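Local coordinates for protein beta-galactosidase (Bacillus circulans, PDB 4MAD) that probably hydrolyses off the terminal non-reducing beta-D-galactose residues of beta-D-galactosides, as a family 35 glycoside hydrolase, at residues A[291-296]-A[563-568]; A[312-315]-A[319-322]; A[432-437]-A[468-473]; A[537-542]-A[547-552]. All blocks are in the same frame, centred on the assembly; numbering follows the deposited sequence.

Contacts 1, 2 and 4 form a connected group; contact 3 touches none of them, though its nearest atoms come within about 5 Å of contact 4. Contacts 1 and 2 meet where Thr291 OG1 lies 2.6 Å from Glu321 OE2, a probable hydrogen bond. Contact 1 also packs on the hairpin of contact 4, with Phe565 CD2 3.7 Å from Leu547 CD2. Between contacts 3 and 4, whose centres are about 21 Å apart, Asn458 packs with Lys472, its backbone O accepting from Arg549 NH1. All four lie away from the predicted catalytic pair Glu171 and Glu247; Tyr313 of contact 2 does bond Glu112, which lines a bound 2-(2-methoxyethoxy)ethanol.

Contact 1: residues A[291-296]-A[563-568]; sequences TNFGFY and APFLQE
Phe293 and Phe565 carry this contact alone, reaching toward each other from backbones whose CA atoms stay 11.9 Å apart. Phe293 CG stands beside its backbone N (chi1 -68°), which sends the ring toward Phe565. The nearest atoms are Phe293 CE1 and Phe565 CE2, 4.2 Å from one another. The planes are inclined at 59°, an oblique pairing with ring centroids 5.7 Å apart. Phe565 CZ lies over one face of the Phe293 ring, and Thr291 CB sits 3.7 Å above the opposite face, near the rim. A flat, apolar side chain suits this place because it bridges two backbones that stay well apart and asks for no polar partner. Beyond the pair, Phe565 stacks on the ring of His545 and touches Val44 and Leu547.

Each phenylalanine belongs to a compact turn. Phe293 begins a type II' turn closed by Tyr296 N and Phe293 O at 3.1 Å, with Gly294 at a positive phi that favours glycine. Phe565 ends a short 3-10 segment, where Leu566 N bonds Ala563 O at 2.9 Å. The contact is a small hydrophobic interface between domains: a loop following the last strand of the TIM barrel meets a loop of the beta-rich galactose-binding domain.

Contact 2: residues A[312-315]-A[319-322]; sequences SYDY and LTES
Glu321 and Ser312 meet through a hydrogen bond, and the glutamate can be followed outward from its CB, which rests 3.9 Å from Asp314 CB. CG stands anti to the backbone N (chi1 170°) and the chain continues extended, carrying the carboxylate past Asp314 to Ser312. There CD comes within 3.6 Å of Ser312 OG. OE1 accepts from that same Ser312 OG at 2.8 Å, the hydroxyl approaching 62° out of the carboxylate plane. The other oxygen, OE2, bonds Thr291 OG1, so the buried carboxylate has a hydroxyl at each oxygen. A glutamate suits the place because its length spans from one arm of the loop to the other.

Ser312 works in both directions: while donating to Glu321, its OG accepts from Asp314 N at 3.1 Å, which fixes the hydroxyl's rotation. Asp314 returns the grip on the opposite arm, its OD1 accepting from Glu321 N at 2.9 Å, again from above the carboxylate plane (45° out of it). Its OD1 also lies 3.4 Å from Thr320 CA, and its OD2 accepts from Asp316 N. A water completes the closure by donating to two carbonyls, Asp314 O at 2.7 Å and Leu319 O at 2.8 Å. Thr320 OG1 turns elsewhere, to Asp324 N. Ser312 and Asp314 together form an ST turn, and the whole pinches shut the loop between strand 306-308 and helix 327-339, after the eighth strand of the TIM barrel.

Contact 3: residues A[432-437]-A[468-473]; sequences VERNRG and VVDYKG
Arg434 and Asp470 pair within a salt-bridge network of the first all-beta domain that also takes in Lys472, joining the end of strand 427-433 to the loop that leads into strand 473-480. Arg434 NH1 donates to Asp470 OD1 at 3.0 Å in a nearly straight bond (166° at the hydrogen). The acceptor lies close to the guanidinium plane and uses its syn lone pair, while the carboxylate itself is turned 64° from the guanidinium. The pairing is one-pronged, since NH2 stays 3.6 Å from the same OD1.

The other carboxylate oxygen serves Lys472: NZ reaches Asp470 OD2 at 2.8 Å, coming from above the carboxylate plane, and Ile462 N also donates to this oxygen. This brings the two cations close, Lys472 NZ being 3.6 Å from Arg434 NH1. Such proximity is probably tolerable because Asp470 lies beside both and Asp418 makes a further salt bridge to each. A lysine, branchless and bent along its chain, can fold its ammonium back to Asp470, two residues earlier, whereas the longer arginine, with CG anti to the backbone N (chi1 -178°) and the chain extended beyond it to NE, crosses from the other segment.

Farther out, Tyr306 packs on both Arg434 and Lys472. With an asparagine in place of Asp470, Arg434 and Lys472 would probably lose the negative charge that pairs with both and lean more on Asp418. A water closes the remaining corner, accepting from Arg434 NH2 at 2.9 Å and donating to Asp470 OD1 at 3.1 Å.

Contact 4: residues A[537-542]-A[547-552]; sequences KGVVFV and LGRYWE
An antiparallel beta hairpin, at one edge of the large sheet of the galactose-binding domain, brings strand 537-542 against strand 545-551. Gly538 and Tyr550 are a hydrogen-bonded pair, with Gly538 N to Tyr550 O at 3.2 Å and Tyr550 N to Gly538 O at 3.0 Å; Leu547 N adds a bond to Val540 O.

The Tyr550 ring folds back across its partner strand because CG stands between the backbone N and carbonyl carbon (chi1 69°). Gly538 N lies 3.3 Å above the ring centre, and Gly538 CA makes a CH-pi contact with the same face. Only glycine fits beneath, as a CB would clash with Tyr550 OH, which bonds Glu577. A serine instead of Tyr550 would probably leave a gap over Gly538 and deprive Glu577 of its hydroxyl partner. Nearer the turn, Leu547 CD1 touches Val540 CG1 at 3.9 Å and Val542 CG2 at 3.8 Å.

On the other side of the sheet, the non-hydrogen-bonded pair Lys537 and Trp551 sets aliphatic chain over indole: Lys537 CE is 3.5 Å from the centroid of the six-membered ring. Its NZ, 4.7 Å from that centroid, adds a cation-pi interaction while forming a salt bridge to Glu457, which also binds Arg549.

Contact 1: residues A[291-296]-A[563-568]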
# COMPACT_ATOMS: atom_id res chain seq x y z
N THR A 291 3.59 -2.21 7.42
CA THR A 291 4.40 -1.43 6.53
C THR A 291 4.05 -1.56 5.04
O THR A 291 3.78 -2.63 4.62
CB THR A 291 5.90 -1.80 6.72
OG1 THR A 291 6.18 -2.00 8.12
CG2 THR A 291 6.77 -0.73 6.10
N ASN A 292 4.11 -0.43 4.31
CA ASN A 292 4.14 -0.41 2.86
C ASN A 292 5.59 -0.58 2.39
O ASN A 292 6.29 0.33 2.21
CB ASN A 292 3.55 0.89 2.30
CG ASN A 292 2.17 1.18 2.86
OD1 ASN A 292 1.36 0.33 2.92
ND2 ASN A 292 1.93 2.42 3.17
N PHE A 293 5.99 -1.83 2.24
CA PHE A 293 7.34 -2.12 1.84
C PHE A 293 7.48 -1.72 0.33
O PHE A 293 6.53 -1.51 -0.33
CB PHE A 293 7.71 -3.62 2.05
CG PHE A 293 7.81 -4.05 3.50
CD1 PHE A 293 8.78 -3.58 4.34
CD2 PHE A 293 6.97 -5.00 4.00
CE1 PHE A 293 8.84 -3.99 5.60
CE2 PHE A 293 7.06 -5.38 5.27
CZ PHE A 293 7.99 -4.87 6.06
N GLY A 294 8.72 -1.64 -0.12
CA GLY A 294 9.00 -1.39 -1.50
C GLY A 294 8.33 -0.14 -2.02
O GLY A 294 8.37 0.87 -1.42
N PHE A 295 7.69 -0.31 -3.16
CA PHE A 295 7.00 0.74 -3.84
C PHE A 295 5.47 0.58 -3.66
O PHE A 295 4.74 1.06 -4.45
CB PHE A 295 7.42 0.69 -5.32
CG PHE A 295 8.84 1.12 -5.58
CD1 PHE A 295 9.26 2.37 -5.27
CD2 PHE A 295 9.74 0.29 -6.16
CE1 PHE A 295 10.48 2.75 -5.51
CE2 PHE A 295 10.96 0.69 -6.43
CZ PHE A 295 11.33 1.91 -6.10
N TYR A 296 5.02 -0.15 -2.65
CA TYR A 296 3.63 -0.52 -2.63
C TYR A 296 2.65 0.50 -2.04
O TYR A 296 1.51 0.29 -2.02
CB TYR A 296 3.45 -1.84 -1.92
CG TYR A 296 4.03 -3.03 -2.63
CD1 TYR A 296 3.66 -3.37 -3.90
CD2 TYR A 296 4.93 -3.83 -2.00
CE1 TYR A 296 4.17 -4.47 -4.49
CE2 TYR A 296 5.43 -4.91 -2.58
CZ TYR A 296 5.06 -5.24 -3.84
OH TYR A 296 5.58 -6.35 -4.42
N ALA A 563 13.74 -8.25 11.48
CA ALA A 563 14.91 -9.06 11.67
C ALA A 563 15.16 -10.05 10.53
O ALA A 563 16.29 -10.31 10.21
CB ALA A 563 14.82 -9.78 12.93
N PRO A 564 14.13 -10.59 9.92
CA PRO A 564 14.31 -11.61 8.88
C PRO A 564 15.07 -11.13 7.66
O PRO A 564 15.58 -11.92 6.94
CB PRO A 564 12.91 -11.97 8.53
CG PRO A 564 12.20 -11.86 9.82
CD PRO A 564 12.76 -10.63 10.43
N PHE A 565 15.05 -9.83 7.43
CA PHE A 565 15.80 -9.20 6.40
C PHE A 565 17.34 -9.28 6.65
O PHE A 565 18.10 -9.17 5.76
CB PHE A 565 15.34 -7.76 6.26
CG PHE A 565 13.99 -7.60 5.57
CD1 PHE A 565 13.24 -8.66 5.17
CD2 PHE A 565 13.49 -6.35 5.34
CE1 PHE A 565 12.05 -8.47 4.57
CE2 PHE A 565 12.33 -6.17 4.74
CZ PHE A 565 11.60 -7.23 4.36
N LEU A 566 17.71 -9.34 7.91
CA LEU A 566 19.08 -9.45 8.39
C LEU A 566 19.62 -10.90 8.54
O LEU A 566 18.88 -11.83 8.58
CB LEU A 566 19.23 -8.75 9.74
CG LEU A 566 19.00 -7.24 9.82
CD1 LEU A 566 18.98 -6.67 11.20
CD2 LEU A 566 19.96 -6.55 8.98
N GLN A 567 20.94 -10.99 8.58
CA GLN A 567 21.62 -12.23 8.82
C GLN A 567 22.84 -12.01 9.68
O GLN A 567 23.38 -10.94 9.75
CB GLN A 567 22.00 -12.92 7.54
CG GLN A 567 23.06 -12.25 6.74
CD GLN A 567 23.11 -12.79 5.33
OE1 GLN A 567 22.13 -12.76 4.64
NE2 GLN A 567 24.23 -13.29 4.94
N GLU A 568 23.25 -13.07 10.35
CA GLU A 568 24.45 -12.98 11.15
C GLU A 568 25.60 -12.73 10.26
O GLU A 568 25.70 -13.32 9.26
CB GLU A 568 24.69 -14.26 11.94
CG GLU A 568 24.00 -14.21 13.28
CD GLU A 568 23.78 -15.57 13.92
OE1 GLU A 568 24.55 -16.50 13.65
OE2 GLU A 568 22.84 -15.68 14.72

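Contact 2: residues A[312-315]-A[319-322]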
# COMPACT_ATOMS: atom_id res chain seq x y z
N SER A 312 5.51 3.76 6.33
CA SER A 312 4.93 3.18 7.50
C SER A 312 3.43 3.13 7.37
O SER A 312 2.83 4.06 6.97
CB SER A 312 5.23 4.01 8.76
OG SER A 312 4.52 3.58 9.89
N TYR A 313 2.85 2.02 7.77
CA TYR A 313 1.41 1.88 7.94
C TYR A 313 1.03 1.59 9.38
O TYR A 313 0.12 0.90 9.61
CB TYR A 313 0.82 0.87 7.00
CG TYR A 313 -0.61 1.08 6.59
CD1 TYR A 313 -1.05 2.25 6.01
CD2 TYR A 313 -1.51 0.08 6.73
CE1 TYR A 313 -2.35 2.40 5.64
CE2 TYR A 313 -2.79 0.23 6.35
CZ TYR A 313 -3.22 1.38 5.79
OH TYR A 313 -4.51 1.45 5.38
N ASP A 314 1.73 2.20 10.30
CA ASP A 314 1.56 1.96 11.71
C ASP A 314 0.13 2.24 12.02
O ASP A 314 -0.46 1.47 12.62
CB ASP A 314 2.46 2.92 12.48
CG ASP A 314 2.30 2.86 14.01
OD1 ASP A 314 3.19 2.34 14.65
OD2 ASP A 314 1.35 3.41 14.52
N TYR A 315 -0.41 3.37 11.59
CA TYR A 315 -1.84 3.70 11.59
C TYR A 315 -2.33 4.09 12.99
O TYR A 315 -3.47 4.17 13.23
CB TYR A 315 -2.68 2.52 11.09
CG TYR A 315 -3.92 2.92 10.36
CD1 TYR A 315 -3.96 3.01 9.01
CD2 TYR A 315 -5.06 3.22 11.03
CE1 TYR A 315 -5.07 3.37 8.34
CE2 TYR A 315 -6.17 3.57 10.39
CZ TYR A 315 -6.18 3.65 9.06
OH TYR A 315 -7.32 4.02 8.46
N LEU A 319 -1.47 -2.56 17.49
CA LEU A 319 -0.06 -2.90 17.47
C LEU A 319 0.70 -1.87 16.69
O LEU A 319 0.17 -1.35 15.78
CB LEU A 319 0.20 -4.23 16.81
CG LEU A 319 -0.64 -5.37 17.32
CD1 LEU A 319 -0.17 -6.62 16.73
CD2 LEU A 319 -0.59 -5.43 18.76
N THR A 320 1.92 -1.58 17.06
CA THR A 320 2.72 -0.58 16.36
C THR A 320 3.19 -1.19 15.05
O THR A 320 3.02 -2.33 14.84
CB THR A 320 3.96 -0.18 17.12
OG1 THR A 320 4.82 -1.28 17.18
CG2 THR A 320 3.65 0.31 18.50
N GLU A 321 3.87 -0.42 14.23
CA GLU A 321 4.30 -0.93 12.91
C GLU A 321 5.14 -2.16 13.08
O GLU A 321 5.00 -3.08 12.37
CB GLU A 321 5.12 0.08 12.13
CG GLU A 321 5.80 -0.48 10.87
CD GLU A 321 6.49 0.61 10.01
OE1 GLU A 321 6.56 1.72 10.53
OE2 GLU A 321 6.92 0.33 8.89
N SER A 322 5.98 -2.17 14.11
CA SER A 322 6.81 -3.32 14.40
C SER A 322 6.18 -4.40 15.26
O SER A 322 6.82 -5.35 15.57
CB SER A 322 8.11 -2.93 15.03
OG SER A 322 7.88 -2.27 16.20
O HOH W 1 0.51 -1.04 13.05

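Contact 3: residues A[432-437]-A[468-473]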
# COMPACT_ATOMS: atom_id res chain seq x y z
N VAL A 432 10.73 18.95 -11.80
CA VAL A 432 9.35 19.16 -12.08
C VAL A 432 8.49 18.28 -11.15
O VAL A 432 8.81 17.17 -10.88
CB VAL A 432 9.01 18.84 -13.53
CG1 VAL A 432 9.58 19.90 -14.45
CG2 VAL A 432 9.54 17.55 -13.91
N GLU A 433 7.39 18.83 -10.71
CA GLU A 433 6.53 18.21 -9.74
C GLU A 433 5.09 18.23 -10.21
O GLU A 433 4.66 19.12 -10.86
CB GLU A 433 6.65 18.93 -8.41
CG GLU A 433 8.01 18.84 -7.79
CD GLU A 433 8.00 18.99 -6.27
OE1 GLU A 433 7.96 20.12 -5.84
OE2 GLU A 433 8.03 17.99 -5.51
N ARG A 434 4.35 17.20 -9.82
CA ARG A 434 2.96 17.08 -10.25
C ARG A 434 2.10 18.23 -9.78
O ARG A 434 1.23 18.65 -10.46
CB ARG A 434 2.36 15.77 -9.76
CG ARG A 434 0.97 15.50 -10.15
CD ARG A 434 0.63 14.05 -10.12
NE ARG A 434 -0.76 13.80 -10.40
CZ ARG A 434 -1.27 12.62 -10.59
NH1 ARG A 434 -0.52 11.56 -10.50
NH2 ARG A 434 -2.54 12.48 -10.85
N ASN A 435 2.33 18.69 -8.57
CA ASN A 435 1.48 19.68 -7.95
C ASN A 435 1.94 21.04 -8.32
O ASN A 435 3.01 21.47 -8.02
CB ASN A 435 1.40 19.51 -6.44
CG ASN A 435 0.82 18.18 -6.04
OD1 ASN A 435 1.16 17.64 -5.00
ND2 ASN A 435 -0.01 17.66 -6.87
N ARG A 436 1.07 21.70 -9.02
CA ARG A 436 1.27 22.12 -10.36
C ARG A 436 1.65 23.58 -10.47
O ARG A 436 1.76 24.29 -9.49
CB ARG A 436 0.07 21.70 -11.24
CG ARG A 436 -0.97 20.74 -10.53
CD ARG A 436 -2.01 20.09 -11.48
NE ARG A 436 -1.78 20.40 -12.89
CZ ARG A 436 -2.29 19.73 -13.92
NH1 ARG A 436 -3.10 18.72 -13.70
NH2 ARG A 436 -2.00 20.08 -15.16
N GLY A 437 1.90 24.00 -11.69
CA GLY A 437 2.71 25.16 -11.96
C GLY A 437 4.15 24.70 -11.90
O GLY A 437 5.08 25.32 -12.36
N VAL A 468 -8.31 7.98 -10.27
CA VAL A 468 -7.67 6.68 -10.10
C VAL A 468 -7.03 6.15 -11.34
O VAL A 468 -6.24 5.28 -11.26
CB VAL A 468 -8.61 5.63 -9.52
CG1 VAL A 468 -9.69 5.32 -10.47
CG2 VAL A 468 -7.88 4.40 -9.20
N VAL A 469 -7.39 6.68 -12.50
CA VAL A 469 -6.75 6.20 -13.71
C VAL A 469 -5.45 6.96 -13.81
O VAL A 469 -5.37 8.00 -14.40
CB VAL A 469 -7.60 6.44 -14.94
CG1 VAL A 469 -6.85 6.10 -16.16
CG2 VAL A 469 -8.85 5.68 -14.89
N ASP A 470 -4.44 6.42 -13.17
CA ASP A 470 -3.28 7.17 -12.76
C ASP A 470 -2.04 6.61 -13.43
O ASP A 470 -1.39 5.79 -12.89
CB ASP A 470 -3.15 7.13 -11.24
CG ASP A 470 -2.11 8.08 -10.72
OD1 ASP A 470 -1.74 9.00 -11.39
OD2 ASP A 470 -1.74 7.94 -9.59
N TYR A 471 -1.80 7.04 -14.66
CA TYR A 471 -0.62 6.66 -15.40
C TYR A 471 0.60 7.31 -14.78
O TYR A 471 0.54 8.40 -14.38
CB TYR A 471 -0.69 7.09 -16.86
CG TYR A 471 -1.70 6.36 -17.68
CD1 TYR A 471 -1.40 5.15 -18.25
CD2 TYR A 471 -2.95 6.86 -17.87
CE1 TYR A 471 -2.28 4.50 -18.98
CE2 TYR A 471 -3.85 6.19 -18.61
CZ TYR A 471 -3.50 5.02 -19.15
OH TYR A 471 -4.41 4.35 -19.87
N LYS A 472 1.71 6.62 -14.78
CA LYS A 472 2.92 7.11 -14.20
C LYS A 472 4.07 7.28 -15.24
O LYS A 472 4.08 6.65 -16.27
CB LYS A 472 3.28 6.24 -13.01
CG LYS A 472 2.19 6.13 -12.01
CD LYS A 472 1.94 7.42 -11.41
CE LYS A 472 1.53 7.30 -9.96
NZ LYS A 472 1.01 8.49 -9.40
N GLY A 473 5.00 8.17 -14.94
CA GLY A 473 6.00 8.61 -15.88
C GLY A 473 5.60 9.94 -16.46
O GLY A 473 5.24 10.82 -15.76
O HOH W 2 -4.34 10.55 -11.99

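Contact 4: residues A[537-542]-A[547-552]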
# COMPACT_ATOMS: atom_id res chain seq x y z
N LYS A 537 15.89 12.29 0.05
CA LYS A 537 14.86 11.46 -0.51
C LYS A 537 15.42 10.25 -1.20
O LYS A 537 16.39 10.34 -1.89
CB LYS A 537 13.99 12.24 -1.45
CG LYS A 537 12.76 11.51 -1.93
CD LYS A 537 11.83 12.39 -2.67
CE LYS A 537 10.42 11.87 -2.73
NZ LYS A 537 10.31 10.57 -3.30
N GLY A 538 14.76 9.14 -1.00
CA GLY A 538 15.20 7.92 -1.61
C GLY A 538 14.57 6.65 -1.13
O GLY A 538 13.48 6.67 -0.72
N VAL A 539 15.27 5.56 -1.31
CA VAL A 539 14.88 4.25 -0.87
C VAL A 539 16.07 3.49 -0.28
O VAL A 539 17.18 3.85 -0.49
CB VAL A 539 14.27 3.44 -2.00
CG1 VAL A 539 13.00 4.06 -2.47
CG2 VAL A 539 15.23 3.28 -3.10
N VAL A 540 15.79 2.43 0.44
CA VAL A 540 16.82 1.61 1.01
C VAL A 540 16.57 0.11 0.81
O VAL A 540 15.49 -0.33 0.89
CB VAL A 540 16.95 1.94 2.50
CG1 VAL A 540 18.04 1.17 3.12
CG2 VAL A 540 17.20 3.39 2.61
N PHE A 541 17.66 -0.64 0.60
CA PHE A 541 17.64 -2.08 0.43
C PHE A 541 18.48 -2.71 1.52
O PHE A 541 19.50 -2.24 1.81
CB PHE A 541 18.13 -2.51 -0.97
CG PHE A 541 17.36 -1.89 -2.10
CD1 PHE A 541 16.37 -2.59 -2.72
CD2 PHE A 541 17.58 -0.60 -2.46
CE1 PHE A 541 15.64 -1.99 -3.72
CE2 PHE A 541 16.85 -0.03 -3.46
CZ PHE A 541 15.89 -0.71 -4.05
N VAL A 542 18.01 -3.78 2.12
CA VAL A 542 18.80 -4.50 3.08
C VAL A 542 18.89 -5.95 2.61
O VAL A 542 17.93 -6.57 2.44
CB VAL A 542 18.19 -4.41 4.48
CG1 VAL A 542 18.86 -5.34 5.48
CG2 VAL A 542 18.21 -2.98 4.91
N LEU A 547 13.08 -1.78 1.61
CA LEU A 547 12.42 -1.28 2.79
C LEU A 547 11.26 -0.34 2.54
O LEU A 547 10.42 -0.21 3.36
CB LEU A 547 13.39 -0.57 3.70
CG LEU A 547 14.52 -1.38 4.31
CD1 LEU A 547 15.26 -0.57 5.27
CD2 LEU A 547 14.09 -2.68 4.90
N GLY A 548 11.32 0.37 1.44
CA GLY A 548 10.44 1.48 1.24
C GLY A 548 11.14 2.77 0.97
O GLY A 548 12.28 2.78 0.68
N ARG A 549 10.41 3.85 1.01
CA ARG A 549 10.91 5.17 0.76
C ARG A 549 11.14 5.99 2.02
O ARG A 549 10.52 5.74 3.03
CB ARG A 549 9.93 5.95 -0.10
CG ARG A 549 9.32 5.19 -1.30
CD ARG A 549 8.41 6.07 -2.11
NE ARG A 549 7.33 5.37 -2.74
CZ ARG A 549 7.17 5.24 -4.04
NH1 ARG A 549 8.04 5.76 -4.86
NH2 ARG A 549 6.17 4.57 -4.54
N TYR A 550 12.03 6.97 1.92
CA TYR A 550 12.26 7.95 2.94
C TYR A 550 12.25 9.36 2.32
O TYR A 550 12.46 9.48 1.21
CB TYR A 550 13.58 7.72 3.61
CG TYR A 550 14.81 7.99 2.77
CD1 TYR A 550 15.38 9.23 2.71
CD2 TYR A 550 15.45 6.99 2.10
CE1 TYR A 550 16.50 9.46 2.02
CE2 TYR A 550 16.57 7.23 1.38
CZ TYR A 550 17.10 8.46 1.34
OH TYR A 550 18.21 8.64 0.59
N TRP A 551 11.94 10.38 3.07
CA TRP A 551 11.91 11.72 2.55
C TRP A 551 12.02 12.63 3.77
O TRP A 551 11.26 12.49 4.68
CB TRP A 551 10.60 11.94 1.84
CG TRP A 551 10.52 13.14 1.00
CD1 TRP A 551 11.44 14.09 0.83
CD2 TRP A 551 9.44 13.47 0.14
NE1 TRP A 551 11.01 15.02 -0.06
CE2 TRP A 551 9.77 14.66 -0.51
CE3 TRP A 551 8.22 12.89 -0.11
CZ2 TRP A 551 8.92 15.26 -1.38
CZ3 TRP A 551 7.42 13.46 -1.01
CH2 TRP A 551 7.75 14.65 -1.61
N GLU A 552 12.90 13.61 3.74
CA GLU A 552 13.20 14.44 4.89
C GLU A 552 12.01 15.24 5.39
O GLU A 552 12.03 15.73 6.49
CB GLU A 552 14.32 15.44 4.56
CG GLU A 552 13.92 16.38 3.52
CD GLU A 552 15.03 17.24 2.91
OE1 GLU A 552 16.17 17.17 3.30
OE2 GLU A 552 14.69 17.99 1.97